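Local atomic coordinates of tyrosinase (Burkholderia thailandensis, PDB entry 5ZRD), a protein that oxidises monophenols to catechol derivatives at a pair of copper ions, working efficiently at acidic pH. Residues S113-D121 with I315-R325. Sequence-based numbering, arbitrary orientation.
With CU (copper (II) ion), chain K; O (oxygen atom), chain L.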
loop_
_atom_site.group_PDB
_atom_site.type_symbol
_atom_site.label_atom_id
_atom_site.label_comp_id
_atom_site.label_asym_id
_atom_site.label_seq_id
_atom_site.Cartn_x
_atom_site.Cartn_y
_atom_site.Cartn_z
ATOM N N SER A 113 36.247 -28.531 -15.736
ATOM C CA SER A 113 36.017 -28.363 -14.289
ATOM C C SER A 113 36.399 -26.947 -13.830
ATOM O O SER A 113 37.458 -26.371 -14.203
ATOM C CB SER A 113 36.789 -29.399 -13.480
ATOM O OG SER A 113 36.250 -30.697 -13.708
ATOM N N MET A 114 35.549 -26.425 -12.959
ATOM C CA MET A 114 35.782 -25.137 -12.362
ATOM C C MET A 114 36.819 -25.308 -11.254
ATOM O O MET A 114 36.563 -26.006 -10.293
ATOM C CB MET A 114 34.474 -24.587 -11.784
ATOM C CG MET A 114 34.616 -23.218 -11.149
ATOM S SD MET A 114 35.066 -21.922 -12.333
ATOM C CE MET A 114 36.052 -20.872 -11.267
ATOM N N PRO A 115 37.988 -24.682 -11.389
ATOM C CA PRO A 115 38.981 -24.833 -10.343
ATOM C C PRO A 115 38.703 -23.867 -9.190
ATOM O O PRO A 115 37.768 -23.057 -9.291
ATOM C CB PRO A 115 40.318 -24.450 -10.991
ATOM C CG PRO A 115 39.925 -23.475 -12.064
ATOM C CD PRO A 115 38.505 -23.825 -12.469
ATOM N N PHE A 116 39.532 -23.967 -8.152
ATOM C CA PHE A 116 39.383 -23.158 -6.947
ATOM C C PHE A 116 40.633 -22.287 -6.772
ATOM O O PHE A 116 41.764 -22.714 -6.994
ATOM C CB PHE A 116 39.114 -24.004 -5.695
ATOM C CG PHE A 116 40.130 -25.071 -5.369
ATOM C CD1 PHE A 116 39.992 -26.359 -5.872
ATOM C CD2 PHE A 116 41.196 -24.810 -4.524
ATOM C CE1 PHE A 116 40.915 -27.354 -5.572
ATOM C CE2 PHE A 116 42.115 -25.806 -4.214
ATOM C CZ PHE A 116 41.980 -27.076 -4.749
ATOM N N TRP A 117 40.414 -21.045 -6.387
ATOM C CA TRP A 117 41.506 -20.235 -5.862
ATOM C C TRP A 117 41.768 -20.682 -4.438
ATOM O O TRP A 117 40.981 -20.395 -3.549
ATOM C CB TRP A 117 41.193 -18.737 -5.904
ATOM C CG TRP A 117 42.167 -17.901 -5.136
ATOM C CD1 TRP A 117 43.478 -18.167 -4.862
ATOM C CD2 TRP A 117 41.901 -16.615 -4.580
ATOM N NE1 TRP A 117 44.032 -17.147 -4.137
ATOM C CE2 TRP A 117 43.102 -16.160 -3.991
ATOM C CE3 TRP A 117 40.779 -15.795 -4.551
ATOM C CZ2 TRP A 117 43.186 -14.942 -3.316
ATOM C CZ3 TRP A 117 40.865 -14.596 -3.887
ATOM C CH2 TRP A 117 42.055 -14.168 -3.289
ATOM N N ASP A 118 42.865 -21.396 -4.266
ATOM C CA ASP A 118 43.291 -21.833 -2.961
ATOM C C ASP A 118 43.837 -20.652 -2.147
ATOM O O ASP A 118 45.031 -20.359 -2.194
ATOM C CB ASP A 118 44.328 -22.963 -3.053
ATOM C CG ASP A 118 44.524 -23.673 -1.708
ATOM O OD1 ASP A 118 44.153 -23.113 -0.633
ATOM O OD2 ASP A 118 45.066 -24.783 -1.734
ATOM N N GLU A 119 42.943 -20.066 -1.348
ATOM C CA GLU A 119 43.146 -18.749 -0.693
ATOM C C GLU A 119 44.149 -18.835 0.463
ATOM O O GLU A 119 44.680 -17.790 0.897
ATOM C CB GLU A 119 41.813 -18.223 -0.144
ATOM C CG GLU A 119 40.828 -17.822 -1.223
ATOM C CD GLU A 119 39.352 -17.860 -0.855
ATOM O OE1 GLU A 119 38.583 -17.224 -1.576
ATOM O OE2 GLU A 119 38.962 -18.524 0.148
ATOM N N THR A 120 44.327 -20.035 1.000
ATOM C CA THR A 120 45.144 -20.266 2.187
ATOM C C THR A 120 46.356 -21.158 1.878
ATOM O O THR A 120 47.001 -21.633 2.782
ATOM C CB THR A 120 44.303 -20.895 3.303
ATOM O OG1 THR A 120 43.630 -22.044 2.793
ATOM C CG2 THR A 120 43.268 -19.940 3.857
ATOM N N ASP A 121 46.662 -21.404 0.619
ATOM C CA ASP A 121 47.905 -22.080 0.257
ATOM C C ASP A 121 49.082 -21.108 0.423
ATOM O O ASP A 121 48.889 -19.912 0.670
ATOM C CB ASP A 121 47.867 -22.610 -1.207
ATOM C CG ASP A 121 48.026 -21.492 -2.278
ATOM O OD1 ASP A 121 48.141 -20.285 -1.931
ATOM O OD2 ASP A 121 48.060 -21.830 -3.478
ATOM N N ILE A 315 35.947 -13.578 -10.465
ATOM C CA ILE A 315 36.695 -14.070 -9.311
ATOM C C ILE A 315 35.709 -14.586 -8.269
ATOM O O ILE A 315 36.084 -15.403 -7.416
ATOM C CB ILE A 315 37.637 -13.015 -8.682
ATOM C CG1 ILE A 315 38.731 -13.670 -7.847
ATOM C CG2 ILE A 315 36.913 -12.007 -7.822
ATOM C CD1 ILE A 315 39.911 -12.748 -7.594
ATOM N N PHE A 316 34.493 -14.058 -8.287
ATOM C CA PHE A 316 33.456 -14.609 -7.397
ATOM C C PHE A 316 33.447 -16.142 -7.423
ATOM O O PHE A 316 33.366 -16.760 -6.393
ATOM C CB PHE A 316 32.078 -14.106 -7.779
ATOM C CG PHE A 316 30.970 -14.630 -6.905
ATOM C CD1 PHE A 316 30.395 -15.864 -7.164
ATOM C CD2 PHE A 316 30.482 -13.873 -5.849
ATOM C CE1 PHE A 316 29.375 -16.329 -6.360
ATOM C CE2 PHE A 316 29.465 -14.343 -5.039
ATOM C CZ PHE A 316 28.923 -15.574 -5.292
ATOM N N PHE A 317 33.596 -16.748 -8.579
ATOM C CA PHE A 317 33.357 -18.194 -8.724
ATOM C C PHE A 317 34.599 -18.993 -8.318
ATOM O O PHE A 317 34.465 -20.105 -7.769
ATOM C CB PHE A 317 32.848 -18.493 -10.136
ATOM C CG PHE A 317 31.466 -17.948 -10.307
ATOM C CD1 PHE A 317 31.285 -16.625 -10.646
ATOM C CD2 PHE A 317 30.373 -18.684 -9.916
ATOM C CE1 PHE A 317 30.017 -16.081 -10.693
ATOM C CE2 PHE A 317 29.099 -18.138 -9.979
ATOM C CZ PHE A 317 28.919 -16.842 -10.367
ATOM N N PHE A 318 35.781 -18.429 -8.544
ATOM C CA PHE A 318 37.030 -19.069 -8.101
ATOM C C PHE A 318 37.087 -19.103 -6.562
ATOM O O PHE A 318 37.553 -20.067 -5.936
ATOM C CB PHE A 318 38.222 -18.313 -8.702
ATOM C CG PHE A 318 38.331 -18.545 -10.186
ATOM C CD1 PHE A 318 37.588 -17.792 -11.073
ATOM C CD2 PHE A 318 39.084 -19.587 -10.682
ATOM C CE1 PHE A 318 37.629 -18.057 -12.427
ATOM C CE2 PHE A 318 39.150 -19.824 -12.044
ATOM C CZ PHE A 318 38.422 -19.062 -12.913
ATOM N N HIS A 319 36.630 -18.010 -5.965
ATOM C CA HIS A 319 36.558 -17.849 -4.538
ATOM C C HIS A 319 35.538 -18.822 -3.935
ATOM O O HIS A 319 35.832 -19.515 -2.965
ATOM C CB HIS A 319 36.161 -16.414 -4.206
ATOM C CG HIS A 319 35.627 -16.241 -2.831
ATOM N ND1 HIS A 319 36.382 -16.481 -1.711
ATOM C CD2 HIS A 319 34.414 -15.854 -2.398
ATOM C CE1 HIS A 319 35.665 -16.205 -0.641
ATOM N NE2 HIS A 319 34.436 -15.858 -1.043
ATOM N N HIS A 320 34.343 -18.802 -4.488
ATOM C CA HIS A 320 33.281 -19.625 -4.010
ATOM C C HIS A 320 33.536 -21.103 -4.280
ATOM O O HIS A 320 32.971 -21.924 -3.575
ATOM C CB HIS A 320 31.927 -19.197 -4.559
ATOM C CG HIS A 320 31.216 -18.319 -3.585
ATOM N ND1 HIS A 320 30.568 -18.829 -2.498
ATOM C CD2 HIS A 320 31.121 -16.979 -3.498
ATOM C CE1 HIS A 320 30.082 -17.844 -1.787
ATOM N NE2 HIS A 320 30.380 -16.707 -2.396
ATOM N N CYS A 321 34.421 -21.441 -5.200
ATOM C CA CYS A 321 34.783 -22.846 -5.375
ATOM C C CYS A 321 35.706 -23.243 -4.209
ATOM O O CYS A 321 35.636 -24.364 -3.654
ATOM C CB CYS A 321 35.368 -23.068 -6.769
ATOM S SG CYS A 321 35.840 -24.776 -7.154
ATOM N N ASN A 322 36.508 -22.279 -3.758
ATOM C CA ASN A 322 37.310 -22.542 -2.567
ATOM C C ASN A 322 36.427 -22.638 -1.310
ATOM O O ASN A 322 36.702 -23.420 -0.451
ATOM C CB ASN A 322 38.399 -21.495 -2.362
ATOM C CG ASN A 322 39.393 -21.972 -1.333
ATOM O OD1 ASN A 322 40.022 -23.027 -1.523
ATOM N ND2 ASN A 322 39.508 -21.214 -0.248
ATOM N N VAL A 323 35.389 -21.840 -1.197
ATOM C CA VAL A 323 34.524 -21.894 -0.055
ATOM C C VAL A 323 33.812 -23.256 -0.047
ATOM O O VAL A 323 33.519 -23.838 1.009
ATOM C CB VAL A 323 33.531 -20.719 -0.094
ATOM C CG1 VAL A 323 32.458 -20.825 0.969
ATOM C CG2 VAL A 323 34.275 -19.409 0.043
ATOM N N ASP A 324 33.519 -23.757 -1.240
ATOM C CA ASP A 324 32.810 -25.032 -1.376
ATOM C C ASP A 324 33.746 -26.157 -1.001
ATOM O O ASP A 324 33.330 -27.120 -0.397
ATOM C CB ASP A 324 32.330 -25.230 -2.810
ATOM C CG ASP A 324 31.329 -26.353 -2.940
ATOM O OD1 ASP A 324 30.311 -26.286 -2.209
ATOM O OD2 ASP A 324 31.563 -27.265 -3.798
ATOM N N ARG A 325 35.017 -26.020 -1.359
ATOM C CA ARG A 325 36.017 -26.995 -0.964
ATOM C C ARG A 325 36.153 -27.052 0.566
ATOM O O ARG A 325 36.273 -28.148 1.166
ATOM C CB ARG A 325 37.347 -26.632 -1.613
ATOM C CG ARG A 325 38.442 -27.654 -1.419
ATOM C CD ARG A 325 39.751 -27.137 -2.008
ATOM N NE ARG A 325 40.311 -25.993 -1.304
ATOM C CZ ARG A 325 41.121 -26.073 -0.261
ATOM N NH1 ARG A 325 41.485 -27.265 0.171
ATOM N NH2 ARG A 325 41.579 -24.972 0.337
HETATM CU CU CU K . 30.505 -15.007 -1.629
HETATM O O O L . 28.523 -14.259 -1.164
#
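E119 and W117, in the loop 113-121, bind residues 315-325 of the copper-bearing helix 315-334, part of the four-helix bundle that carries the type 3 dicopper site of tyrosinases, in the buried core of the central domain. The E119 carboxylate spans two helix side chains. Its OE1 accepts from H319 ND1 at the imidazole edge, a nearly straight bond whose modelled length, 2.3 Å, is doubtfully short, while N322 ND2 reaches OE2 at 2.8 Å from above the carboxylate plane. OE2 is also hydrogen-bonded to Y241, so both carboxylate oxygens have partners, OE2 two of them, which should limit its rotation. H319 precedes H320, whose NE2 binds copper at 1.9 Å alongside H277 and H281. With CG anti to the backbone N (chi1 -167°), the N322 side chain extends to the loop, where its amide divides its work: ND2 serves E119, and OD1 accepts both R325 NE (3.0 Å) and R325 NH2 (3.1 Å) in the guanidinium plane. Held flat in this way, R325 lays its CD over the centre of the F116 ring in a CH-pi contact, with guanidinium and ring planes 22° apart. D118 OD1 lies 3.3 Å from R325 NH2, well out of the guanidinium plane, a purely electrostatic salt bridge; S404 hydrogen-bonds the same oxygen. M114 places its methyl and sulfur over one face of F318. F318 O accepts W117 N at 3.1 Å and the helical N322 N from opposite faces of its carbonyl plane.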